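Local atomic coordinates of regulatory protein BLAR1 (Bacillus licheniformis, PDB entry 1NRF), a protein that probably senses beta-lactam antibiotics through its extracellular C-terminal domain, where acylation of a serine sends the signal across the membrane to the cytoplasm. Residues A[117-129]-A[140-152]. Sequence-based numbering, arbitrary orientation.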
# COMPACT_ATOMS: atom_id res chain seq x y z
N GLN A 117 -10.44 8.20 7.16
CA GLN A 117 -11.81 8.39 6.71
C GLN A 117 -12.27 9.82 7.02
O GLN A 117 -12.79 10.52 6.16
CB GLN A 117 -12.74 7.39 7.40
CG GLN A 117 -13.33 6.34 6.47
CD GLN A 117 -14.02 5.23 7.23
OE1 GLN A 117 -14.82 4.48 6.66
NE2 GLN A 117 -13.71 5.10 8.51
N LYS A 118 -12.09 10.24 8.27
CA LYS A 118 -12.49 11.58 8.66
C LYS A 118 -11.58 12.58 7.97
O LYS A 118 -11.85 13.78 7.94
CB LYS A 118 -12.44 11.73 10.18
CG LYS A 118 -13.36 10.73 10.93
CD LYS A 118 -13.85 11.25 12.30
CE LYS A 118 -12.73 11.42 13.33
NZ LYS A 118 -13.25 11.84 14.68
N LEU A 119 -10.49 12.06 7.40
CA LEU A 119 -9.52 12.89 6.70
C LEU A 119 -10.01 13.06 5.26
O LEU A 119 -9.90 14.14 4.68
CB LEU A 119 -8.15 12.18 6.71
CG LEU A 119 -6.86 12.98 6.95
CD1 LEU A 119 -7.01 13.89 8.16
CD2 LEU A 119 -5.71 12.00 7.15
N ASP A 120 -10.57 11.98 4.71
CA ASP A 120 -11.11 11.98 3.34
C ASP A 120 -12.40 12.79 3.25
O ASP A 120 -12.70 13.38 2.21
CB ASP A 120 -11.36 10.54 2.87
CG ASP A 120 -10.09 9.83 2.39
OD1 ASP A 120 -8.98 10.38 2.57
OD2 ASP A 120 -10.21 8.71 1.83
N ARG A 121 -13.17 12.80 4.34
CA ARG A 121 -14.43 13.53 4.38
C ARG A 121 -14.22 15.04 4.44
O ARG A 121 -15.06 15.80 3.97
CB ARG A 121 -15.26 13.08 5.60
CG ARG A 121 -15.80 11.65 5.49
CD ARG A 121 -15.96 11.00 6.85
NE ARG A 121 -16.59 9.69 6.79
CZ ARG A 121 -16.63 8.82 7.80
NH1 ARG A 121 -16.05 9.13 8.95
NH2 ARG A 121 -17.26 7.66 7.66
N GLN A 122 -13.10 15.46 5.01
CA GLN A 122 -12.80 16.88 5.12
C GLN A 122 -12.45 17.42 3.73
O GLN A 122 -12.75 18.57 3.40
CB GLN A 122 -11.63 17.11 6.09
CG GLN A 122 -11.55 18.53 6.65
CD GLN A 122 -10.47 18.72 7.72
OE1 GLN A 122 -10.31 17.89 8.62
NE2 GLN A 122 -9.72 19.82 7.62
N ILE A 123 -11.83 16.58 2.91
CA ILE A 123 -11.44 16.98 1.57
C ILE A 123 -12.62 16.97 0.59
O ILE A 123 -12.70 17.82 -0.30
CB ILE A 123 -10.30 16.08 1.05
CG1 ILE A 123 -9.08 16.25 1.96
CG2 ILE A 123 -9.93 16.44 -0.39
CD1 ILE A 123 -7.90 15.38 1.59
N GLY A 124 -13.54 16.02 0.75
CA GLY A 124 -14.70 15.96 -0.12
C GLY A 124 -14.56 15.15 -1.40
O GLY A 124 -13.47 15.01 -1.95
N GLU A 125 -15.69 14.61 -1.86
CA GLU A 125 -15.74 13.80 -3.07
C GLU A 125 -15.20 14.50 -4.32
O GLU A 125 -14.48 13.89 -5.12
CB GLU A 125 -17.18 13.35 -3.35
CG GLU A 125 -17.35 12.67 -4.71
CD GLU A 125 -18.75 12.13 -4.95
OE1 GLU A 125 -18.96 11.52 -6.02
OE2 GLU A 125 -19.63 12.33 -4.09
N ASP A 126 -15.58 15.76 -4.50
CA ASP A 126 -15.13 16.51 -5.66
C ASP A 126 -13.60 16.54 -5.69
O ASP A 126 -12.97 16.13 -6.67
CB ASP A 126 -15.72 17.93 -5.64
CG ASP A 126 -17.25 17.94 -5.74
OD1 ASP A 126 -17.86 19.03 -5.64
OD2 ASP A 126 -17.86 16.87 -5.94
N HIS A 127 -12.98 17.02 -4.60
CA HIS A 127 -11.52 17.06 -4.54
C HIS A 127 -10.92 15.65 -4.51
O HIS A 127 -9.79 15.45 -4.94
CB HIS A 127 -11.04 17.83 -3.31
CG HIS A 127 -11.37 19.29 -3.32
ND1 HIS A 127 -11.31 20.06 -4.46
CD2 HIS A 127 -11.76 20.13 -2.33
CE1 HIS A 127 -11.64 21.31 -4.17
NE2 HIS A 127 -11.92 21.37 -2.88
N LEU A 128 -11.67 14.68 -4.01
CA LEU A 128 -11.19 13.31 -3.96
C LEU A 128 -11.09 12.71 -5.35
O LEU A 128 -10.04 12.18 -5.74
CB LEU A 128 -12.10 12.45 -3.09
CG LEU A 128 -11.95 12.66 -1.59
CD1 LEU A 128 -13.12 12.03 -0.84
CD2 LEU A 128 -10.63 12.07 -1.16
N ARG A 129 -12.19 12.78 -6.11
CA ARG A 129 -12.21 12.23 -7.46
C ARG A 129 -11.13 12.91 -8.31
O ARG A 129 -10.45 12.26 -9.11
CB ARG A 129 -13.59 12.42 -8.10
CG ARG A 129 -14.72 11.72 -7.35
CD ARG A 129 -15.86 11.34 -8.30
NE ARG A 129 -16.96 10.67 -7.62
CZ ARG A 129 -17.77 9.78 -8.19
NH1 ARG A 129 -17.60 9.43 -9.46
NH2 ARG A 129 -18.77 9.24 -7.50
N GLU A 140 -9.43 4.42 -11.14
CA GLU A 140 -9.84 5.78 -10.76
C GLU A 140 -11.30 5.90 -10.29
O GLU A 140 -11.76 7.01 -10.04
CB GLU A 140 -9.62 6.74 -11.94
CG GLU A 140 -8.15 7.00 -12.27
CD GLU A 140 -7.97 7.92 -13.47
OE1 GLU A 140 -6.84 8.39 -13.70
OE2 GLU A 140 -8.96 8.16 -14.19
N ASP A 141 -12.01 4.78 -10.15
CA ASP A 141 -13.40 4.81 -9.73
C ASP A 141 -13.59 5.24 -8.27
O ASP A 141 -12.65 5.20 -7.47
CB ASP A 141 -14.07 3.46 -9.99
CG ASP A 141 -15.58 3.54 -9.92
OD1 ASP A 141 -16.16 4.49 -10.50
OD2 ASP A 141 -16.21 2.66 -9.29
N PHE A 142 -14.82 5.62 -7.92
CA PHE A 142 -15.15 6.12 -6.58
C PHE A 142 -16.66 6.00 -6.23
O PHE A 142 -17.52 6.27 -7.06
CB PHE A 142 -14.68 7.59 -6.53
CG PHE A 142 -15.02 8.33 -5.26
CD1 PHE A 142 -14.01 8.85 -4.46
CD2 PHE A 142 -16.35 8.56 -4.90
CE1 PHE A 142 -14.32 9.60 -3.32
CE2 PHE A 142 -16.67 9.31 -3.77
CZ PHE A 142 -15.65 9.83 -2.98
N SER A 143 -16.96 5.59 -5.00
CA SER A 143 -18.36 5.45 -4.56
C SER A 143 -18.71 6.59 -3.62
O SER A 143 -19.32 7.58 -4.03
CB SER A 143 -18.56 4.11 -3.84
OG SER A 143 -17.79 4.03 -2.65
N VAL A 144 -18.33 6.45 -2.35
CA VAL A 144 -18.56 7.47 -1.34
C VAL A 144 -17.26 7.67 -0.57
O VAL A 144 -16.50 6.72 -0.33
CB VAL A 144 -19.71 7.06 -0.38
CG1 VAL A 144 -20.99 6.84 -1.18
CG2 VAL A 144 -19.34 5.81 0.40
N PRO A 145 -16.98 8.92 -0.17
CA PRO A 145 -15.75 9.25 0.57
C PRO A 145 -15.37 8.31 1.69
O PRO A 145 -14.18 8.09 1.95
CB PRO A 145 -16.02 10.68 1.06
CG PRO A 145 -17.51 10.85 0.94
CD PRO A 145 -17.85 10.09 -0.30
N ALA A 146 -16.36 7.72 2.34
CA ALA A 146 -16.10 6.83 3.46
C ALA A 146 -15.49 5.47 3.13
O ALA A 146 -14.74 4.93 3.95
CB ALA A 146 -17.38 6.63 4.26
N ASP A 147 -15.76 4.92 1.95
CA ASP A 147 -15.22 3.60 1.65
C ASP A 147 -14.83 3.23 0.21
O ASP A 147 -14.68 2.05 -0.09
CB ASP A 147 -16.19 2.53 2.19
CG ASP A 147 -17.58 3.09 2.45
OD1 ASP A 147 -17.74 3.88 3.40
OD2 ASP A 147 -18.53 2.72 1.71
N TYR A 148 -14.66 4.22 -0.66
CA TYR A 148 -14.30 3.96 -2.05
C TYR A 148 -13.09 3.06 -2.23
O TYR A 148 -12.97 2.34 -3.23
CB TYR A 148 -14.04 5.27 -2.81
CG TYR A 148 -12.96 6.16 -2.22
CD1 TYR A 148 -13.22 6.98 -1.13
CD2 TYR A 148 -11.69 6.21 -2.79
CE1 TYR A 148 -12.25 7.85 -0.62
CE2 TYR A 148 -10.71 7.07 -2.30
CZ TYR A 148 -10.99 7.88 -1.21
OH TYR A 148 -10.02 8.73 -0.72
N TRP A 149 -12.19 3.11 -1.25
CA TRP A 149 -10.96 2.33 -1.26
C TRP A 149 -11.10 0.99 -0.56
O TRP A 149 -10.11 0.27 -0.37
CB TRP A 149 -9.85 3.15 -0.61
CG TRP A 149 -10.27 3.75 0.68
CD1 TRP A 149 -10.98 4.90 0.85
CD2 TRP A 149 -10.11 3.18 1.98
NE1 TRP A 149 -11.27 5.09 2.18
CE2 TRP A 149 -10.75 4.05 2.90
CE3 TRP A 149 -9.48 2.02 2.47
CZ2 TRP A 149 -10.78 3.80 4.27
CZ3 TRP A 149 -9.51 1.77 3.83
CH2 TRP A 149 -10.15 2.66 4.72
N LEU A 150 -12.33 0.65 -0.17
CA LEU A 150 -12.60 -0.61 0.51
C LEU A 150 -13.74 -1.40 -0.09
O LEU A 150 -13.70 -2.63 -0.10
CB LEU A 150 -12.90 -0.36 1.99
CG LEU A 150 -11.75 -0.38 3.00
CD1 LEU A 150 -12.25 0.07 4.37
CD2 LEU A 150 -11.15 -1.79 3.09
N ASP A 151 -14.76 -0.70 -0.57
CA ASP A 151 -15.94 -1.36 -1.14
C ASP A 151 -15.78 -1.95 -2.54
O ASP A 151 -16.69 -2.59 -3.06
CB ASP A 151 -17.13 -0.40 -1.12
CG ASP A 151 -16.94 0.81 -2.02
OD1 ASP A 151 -17.74 1.76 -1.87
OD2 ASP A 151 -16.01 0.81 -2.87
N GLY A 152 -14.62 -1.73 -3.15
CA GLY A 152 -14.40 -2.30 -4.46
C GLY A 152 -14.75 -1.42 -5.64
O GLY A 152 -14.78 -1.90 -6.78
O HOH W 1 -11.92 7.63 3.59
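The ring of Phe142 packs against helix 125-134, touching Glu125, Leu128 and Arg129. Arg129 CG lies over one face, 4.2 Å from the centroid of the Phe142 ring and 19° off its normal, a CH-pi contact. The opposite face takes Tyr148 CB from its own loop, while Leu128 CD1 reaches the edge in the ring plane. With CG anti to the backbone N (chi1 172°), Glu125 runs its extended chain past the ring, its CG 3.6 Å from Phe142 CE2; its carboxylate forms a salt bridge with Arg129, OE1 to NE 2.7 Å, through bonds weak in angle.

Further along, Tyr148 OH donates to Asp120 OD2 at 2.6 Å, arriving 62° out of the carboxylate plane. A water donates to the same OD2 and to Pro145 O. Asp120 OD1 is bonded to Ser69 OG, which ties both carboxylate oxygens down. Leu128 CD1 packs on Pro145 CB at 3.7 Å.

In the conformer given here, one of two for Trp149, its side chain touches Lys66 and lies about 5 Å from that of Ser63, the probable acylated serine. The contact thus fastens a loop bordering the presumed active site to the helical part of a penicillin-binding transpeptidase fold.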